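Local atomic coordinates of polyphosphate kinase (Porphyromonas gingivalis, PDB entry 2O8R), a protein that probably catalyses the reversible transfer of the terminal phosphate of ATP onto a growing long-chain polyphosphate. Residues A[19-33]-A[655-667]. The protein carries 3 engineered substitutions. Sequence-based numbering, arbitrary orientation.
Sequences SFNERVLMEAADRTL and KACRIDSSLNNIY
Ser19 and Asn665 join the helix to the edge of the sheet by hydrogen bonds. Asn665 ND2 donates to Ser19 O at 2.8 Å, with the acceptor close to the amide plane. Ser19 O also takes the helical N-H of Arg23, so it serves two donors. With chi1 at -174° the Ser19 hydroxyl swings away from its own N toward the turn 660-663, where OG donates to Leu663 O at 2.7 Å. Arg589 NH1 bonds both Ser19 OG and Asn665 OD1.

The charged group lies further along the helix. Arg23 NH2 donates to Lys655 O at 2.8 Å, and water 2 links Arg23 NE to the same carbonyl. Arg23, Glu27 and Lys655 form a salt-bridge network, in which the Glu27 carboxylate probably offsets both positive charges. Lys655 NZ meets the syn lone pair of Glu27 OE1 at 3.2 Å, but its stronger partner is Asp592.

Met26 SE rests on Asn665 CB at 3.8 Å. Tyr667 CE1 lies over one face of the Arg23 guanidinium, the planes 59° apart.

Arg23 lies about 8 Å, side chain to side chain, from Arg570, a predicted ATP-binding residue. Helix 13-29 thus packs on hairpin 657-667, tying the N-terminal domain to the C-terminal sheet, while helices 35-63 and 83-112 pack on helix 13-29 through Val24 and Leu25.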
loop_
_atom_site.group_PDB
_atom_site.type_symbol
_atom_site.label_atom_id
_atom_site.label_comp_id
_atom_site.label_asym_id
_atom_site.label_seq_id
_atom_site.Cartn_x
_atom_site.Cartn_y
_atom_site.Cartn_z
ATOM N N SER A 19 -28.553 -13.086 -10.627
ATOM C CA SER A 19 -28.516 -13.436 -12.038
ATOM C C SER A 19 -27.215 -12.969 -12.683
ATOM O O SER A 19 -26.621 -13.673 -13.505
ATOM C CB SER A 19 -29.713 -12.796 -12.746
ATOM O OG SER A 19 -29.792 -13.207 -14.090
ATOM N N PHE A 20 -26.785 -11.770 -12.298
ATOM C CA PHE A 20 -25.542 -11.187 -12.780
ATOM C C PHE A 20 -24.357 -12.029 -12.324
ATOM O O PHE A 20 -23.468 -12.341 -13.117
ATOM C CB PHE A 20 -25.437 -9.733 -12.309
ATOM C CG PHE A 20 -24.040 -9.221 -12.183
ATOM C CD1 PHE A 20 -23.262 -8.991 -13.314
ATOM C CD2 PHE A 20 -23.508 -8.930 -10.927
ATOM C CE1 PHE A 20 -21.967 -8.506 -13.202
ATOM C CE2 PHE A 20 -22.212 -8.445 -10.795
ATOM C CZ PHE A 20 -21.438 -8.229 -11.933
ATOM N N ASN A 21 -24.355 -12.437 -11.063
ATOM C CA ASN A 21 -23.237 -13.226 -10.581
ATOM C C ASN A 21 -23.237 -14.632 -11.165
ATOM O O ASN A 21 -22.173 -15.228 -11.328
ATOM C CB ASN A 21 -23.125 -13.220 -9.059
ATOM C CG ASN A 21 -21.699 -12.971 -8.586
ATOM O OD1 ASN A 21 -20.907 -12.304 -9.260
ATOM N ND2 ASN A 21 -21.365 -13.507 -7.424
ATOM N N GLU A 22 -24.416 -15.139 -11.522
ATOM C CA GLU A 22 -24.517 -16.368 -12.316
ATOM C C GLU A 22 -23.760 -16.232 -13.651
ATOM O O GLU A 22 -23.021 -17.132 -14.048
ATOM C CB GLU A 22 -25.980 -16.718 -12.571
ATOM C CG GLU A 22 -26.214 -17.829 -13.591
ATOM C CD GLU A 22 -26.784 -19.117 -12.992
ATOM O OE1 GLU A 22 -27.184 -19.994 -13.792
ATOM O OE2 GLU A 22 -26.840 -19.261 -11.745
ATOM N N ARG A 23 -23.928 -15.099 -14.329
ATOM C CA ARG A 23 -23.234 -14.856 -15.588
ATOM C C ARG A 23 -21.706 -14.741 -15.411
ATOM O O ARG A 23 -20.937 -15.084 -16.319
ATOM C CB ARG A 23 -23.805 -13.616 -16.264
ATOM C CG ARG A 23 -23.058 -13.177 -17.506
ATOM C CD ARG A 23 -23.138 -14.220 -18.601
ATOM N NE ARG A 23 -22.344 -13.821 -19.756
ATOM C CZ ARG A 23 -21.131 -14.286 -20.032
ATOM N NH1 ARG A 23 -20.564 -15.169 -19.229
ATOM N NH2 ARG A 23 -20.489 -13.872 -21.117
ATOM N N VAL A 24 -21.275 -14.259 -14.245
ATOM C CA VAL A 24 -19.848 -14.214 -13.912
ATOM C C VAL A 24 -19.326 -15.645 -13.737
ATOM O O VAL A 24 -18.292 -16.018 -14.296
ATOM C CB VAL A 24 -19.579 -13.361 -12.645
ATOM C CG1 VAL A 24 -18.103 -13.360 -12.300
ATOM C CG2 VAL A 24 -20.040 -11.940 -12.868
ATOM N N LEU A 25 -20.073 -16.448 -12.986
ATOM C CA LEU A 25 -19.787 -17.872 -12.841
ATOM C C LEU A 25 -19.725 -18.584 -14.192
ATOM O O LEU A 25 -18.946 -19.512 -14.371
ATOM C CB LEU A 25 -20.824 -18.541 -11.934
ATOM C CG LEU A 25 -20.524 -19.959 -11.444
ATOM C CD1 LEU A 25 -19.063 -20.126 -11.098
ATOM C CD2 LEU A 25 -21.373 -20.285 -10.240
HETATM N N MSE A 26 -20.545 -18.146 -15.143
HETATM C CA MSE A 26 -20.529 -18.734 -16.477
HETATM C C MSE A 26 -19.239 -18.480 -17.253
HETATM O O MSE A 26 -18.775 -19.379 -17.966
HETATM C CB MSE A 26 -21.733 -18.282 -17.277
HETATM C CG MSE A 26 -22.982 -19.023 -16.885
HETATM SE SE MSE A 26 -24.612 -18.098 -17.407
HETATM C CE MSE A 26 -25.844 -19.604 -17.132
ATOM N N GLU A 27 -18.655 -17.284 -17.117
ATOM C CA GLU A 27 -17.376 -17.008 -17.766
ATOM C C GLU A 27 -16.380 -18.057 -17.345
ATOM O O GLU A 27 -15.602 -18.537 -18.168
ATOM C CB GLU A 27 -16.833 -15.632 -17.428
ATOM C CG GLU A 27 -17.434 -14.515 -18.249
ATOM C CD GLU A 27 -16.910 -14.484 -19.666
ATOM O OE1 GLU A 27 -15.731 -14.804 -19.860
ATOM O OE2 GLU A 27 -17.671 -14.126 -20.585
ATOM N N ALA A 28 -16.438 -18.432 -16.070
ATOM C CA ALA A 28 -15.571 -19.475 -15.549
ATOM C C ALA A 28 -15.803 -20.829 -16.229
ATOM O O ALA A 28 -14.856 -21.583 -16.435
ATOM C CB ALA A 28 -15.741 -19.590 -14.071
ATOM N N ALA A 29 -17.051 -21.106 -16.610
ATOM C CA ALA A 29 -17.441 -22.363 -17.267
ATOM C C ALA A 29 -17.142 -22.389 -18.756
ATOM O O ALA A 29 -17.295 -23.435 -19.398
ATOM C CB ALA A 29 -18.930 -22.646 -17.041
ATOM N N ASP A 30 -16.739 -21.244 -19.311
ATOM C CA ASP A 30 -16.511 -21.118 -20.750
ATOM C C ASP A 30 -15.197 -21.764 -21.144
ATOM O O ASP A 30 -14.130 -21.139 -21.072
ATOM C CB ASP A 30 -16.545 -19.649 -21.194
ATOM C CG ASP A 30 -16.430 -19.478 -22.718
ATOM O OD1 ASP A 30 -16.273 -20.481 -23.446
ATOM O OD2 ASP A 30 -16.492 -18.323 -23.193
ATOM N N ARG A 31 -15.292 -23.005 -21.609
ATOM C CA ARG A 31 -14.103 -23.776 -21.945
ATOM C C ARG A 31 -13.327 -23.257 -23.131
ATOM O O ARG A 31 -12.244 -23.755 -23.398
ATOM C CB ARG A 31 -14.428 -25.259 -22.109
ATOM C CG ARG A 31 -14.503 -25.946 -20.769
ATOM C CD ARG A 31 -15.139 -27.290 -20.835
ATOM N NE ARG A 31 -14.348 -28.237 -21.611
ATOM C CZ ARG A 31 -13.316 -28.923 -21.138
ATOM N NH1 ARG A 31 -12.924 -28.772 -19.876
ATOM N NH2 ARG A 31 -12.672 -29.761 -21.941
ATOM N N THR A 32 -13.850 -22.243 -23.824
ATOM C CA THR A 32 -13.138 -21.683 -24.971
ATOM C C THR A 32 -12.137 -20.634 -24.539
ATOM O O THR A 32 -11.401 -20.107 -25.368
ATOM C CB THR A 32 -14.079 -21.036 -25.975
ATOM O OG1 THR A 32 -14.592 -19.812 -25.426
ATOM C CG2 THR A 32 -15.218 -21.982 -26.315
ATOM N N LEU A 33 -12.122 -20.333 -23.246
ATOM C CA LEU A 33 -11.274 -19.285 -22.693
ATOM C C LEU A 33 -10.030 -19.870 -22.051
ATOM O O LEU A 33 -10.096 -20.936 -21.432
ATOM C CB LEU A 33 -12.050 -18.485 -21.649
ATOM C CG LEU A 33 -13.300 -17.769 -22.148
ATOM C CD1 LEU A 33 -13.855 -16.960 -21.025
ATOM C CD2 LEU A 33 -13.010 -16.872 -23.362
ATOM N N LYS A 655 -20.005 -13.426 -26.400
ATOM C CA LYS A 655 -20.098 -13.210 -24.957
ATOM C C LYS A 655 -21.481 -12.752 -24.532
ATOM O O LYS A 655 -21.917 -13.057 -23.422
ATOM C CB LYS A 655 -19.036 -12.200 -24.474
ATOM C CG LYS A 655 -17.595 -12.747 -24.536
ATOM C CD LYS A 655 -17.520 -14.138 -23.913
ATOM C CE LYS A 655 -16.160 -14.774 -24.078
ATOM N NZ LYS A 655 -15.206 -14.363 -23.007
ATOM N N ALA A 656 -22.156 -12.020 -25.418
ATOM C CA ALA A 656 -23.444 -11.392 -25.105
ATOM C C ALA A 656 -24.488 -12.396 -24.723
ATOM O O ALA A 656 -24.582 -13.480 -25.314
ATOM C CB ALA A 656 -23.957 -10.558 -26.277
ATOM N N CYS A 657 -25.292 -12.050 -23.723
ATOM C CA CYS A 657 -26.417 -12.887 -23.323
ATOM C C CYS A 657 -27.712 -12.084 -23.277
ATOM O O CYS A 657 -27.723 -10.931 -22.843
ATOM C CB CYS A 657 -26.149 -13.529 -21.960
ATOM S SG CYS A 657 -24.968 -14.896 -21.998
ATOM N N ARG A 658 -28.801 -12.696 -23.729
ATOM C CA ARG A 658 -30.102 -12.079 -23.647
ATOM C C ARG A 658 -30.713 -12.618 -22.379
ATOM O O ARG A 658 -30.412 -13.736 -21.962
ATOM C CB ARG A 658 -30.962 -12.358 -24.886
ATOM C CG ARG A 658 -31.491 -13.758 -24.976
ATOM C CD ARG A 658 -32.359 -13.966 -26.210
ATOM N NE ARG A 658 -32.511 -15.400 -26.470
ATOM C CZ ARG A 658 -33.470 -16.158 -25.941
ATOM N NH1 ARG A 658 -34.397 -15.619 -25.144
ATOM N NH2 ARG A 658 -33.513 -17.454 -26.223
ATOM N N ILE A 659 -31.510 -11.777 -21.739
ATOM C CA ILE A 659 -32.192 -12.114 -20.507
ATOM C C ILE A 659 -33.622 -12.522 -20.833
ATOM O O ILE A 659 -34.281 -11.922 -21.698
ATOM C CB ILE A 659 -32.219 -10.893 -19.553
ATOM C CG1 ILE A 659 -30.806 -10.348 -19.326
ATOM C CG2 ILE A 659 -32.882 -11.240 -18.232
ATOM C CD1 ILE A 659 -29.840 -11.354 -18.759
ATOM N N ASP A 660 -34.114 -13.544 -20.152
ATOM C CA ASP A 660 -35.526 -13.857 -20.276
ATOM C C ASP A 660 -36.295 -13.476 -19.013
ATOM O O ASP A 660 -35.721 -12.940 -18.056
ATOM C CB ASP A 660 -35.731 -15.321 -20.654
ATOM C CG ASP A 660 -35.149 -16.281 -19.639
ATOM O OD1 ASP A 660 -35.342 -16.100 -18.415
ATOM O OD2 ASP A 660 -34.510 -17.250 -20.081
ATOM N N SER A 661 -37.592 -13.765 -19.020
ATOM C CA SER A 661 -38.471 -13.421 -17.910
ATOM C C SER A 661 -38.217 -14.269 -16.678
ATOM O O SER A 661 -38.679 -13.931 -15.599
ATOM C CB SER A 661 -39.939 -13.507 -18.329
ATOM O OG SER A 661 -40.157 -14.536 -19.285
ATOM N N SER A 662 -37.462 -15.355 -16.820
ATOM C CA SER A 662 -37.074 -16.146 -15.655
ATOM C C SER A 662 -35.663 -15.808 -15.159
ATOM O O SER A 662 -35.037 -16.604 -14.448
ATOM C CB SER A 662 -37.193 -17.631 -15.960
ATOM O OG SER A 662 -38.480 -17.930 -16.459
ATOM N N LEU A 663 -35.185 -14.621 -15.529
ATOM C CA LEU A 663 -33.843 -14.115 -15.165
ATOM C C LEU A 663 -32.655 -14.940 -15.709
ATOM O O LEU A 663 -31.545 -14.888 -15.163
ATOM C CB LEU A 663 -33.718 -13.882 -13.644
ATOM C CG LEU A 663 -34.260 -12.553 -13.089
ATOM C CD1 LEU A 663 -34.157 -12.522 -11.587
ATOM C CD2 LEU A 663 -33.546 -11.335 -13.667
ATOM N N ASN A 664 -32.875 -15.686 -16.789
ATOM C CA ASN A 664 -31.818 -16.543 -17.299
ATOM C C ASN A 664 -30.903 -15.850 -18.267
ATOM O O ASN A 664 -31.339 -15.020 -19.077
ATOM C CB ASN A 664 -32.381 -17.794 -17.943
ATOM C CG ASN A 664 -32.933 -18.750 -16.941
ATOM O OD1 ASN A 664 -32.191 -19.342 -16.164
ATOM N ND2 ASN A 664 -34.246 -18.915 -16.947
ATOM N N ASN A 665 -29.627 -16.208 -18.170
ATOM C CA ASN A 665 -28.606 -15.702 -19.059
ATOM C C ASN A 665 -28.513 -16.637 -20.261
ATOM O O ASN A 665 -28.041 -17.776 -20.156
ATOM C CB ASN A 665 -27.281 -15.616 -18.319
ATOM C CG ASN A 665 -27.260 -14.513 -17.263
ATOM O OD1 ASN A 665 -27.296 -13.328 -17.596
ATOM N ND2 ASN A 665 -27.160 -14.901 -15.985
ATOM N N ILE A 666 -29.011 -16.165 -21.396
ATOM C CA ILE A 666 -29.011 -16.960 -22.609
ATOM C C ILE A 666 -28.020 -16.377 -23.624
ATOM O O ILE A 666 -28.186 -15.242 -24.072
ATOM C CB ILE A 666 -30.430 -17.023 -23.239
ATOM C CG1 ILE A 666 -31.507 -17.293 -22.186
ATOM C CG2 ILE A 666 -30.491 -18.102 -24.251
ATOM C CD1 ILE A 666 -31.366 -18.621 -21.511
ATOM N N TYR A 667 -26.990 -17.155 -23.961
ATOM C CA TYR A 667 -25.980 -16.759 -24.950
ATOM C C TYR A 667 -26.605 -16.537 -26.313
ATOM O O TYR A 667 -27.338 -17.386 -26.824
ATOM C CB TYR A 667 -24.891 -17.829 -25.124
ATOM C CG TYR A 667 -23.790 -17.864 -24.098
ATOM C CD1 TYR A 667 -22.779 -16.898 -24.082
ATOM C CD2 TYR A 667 -23.732 -18.893 -23.165
ATOM C CE1 TYR A 667 -21.756 -16.948 -23.132
ATOM C CE2 TYR A 667 -22.714 -18.949 -22.210
ATOM C CZ TYR A 667 -21.732 -17.980 -22.199
ATOM O OH TYR A 667 -20.733 -18.063 -21.248
HETATM O O HOH W 1 -28.587 -18.389 -15.791
HETATM O O HOH W 2 -22.748 -11.630 -21.274
#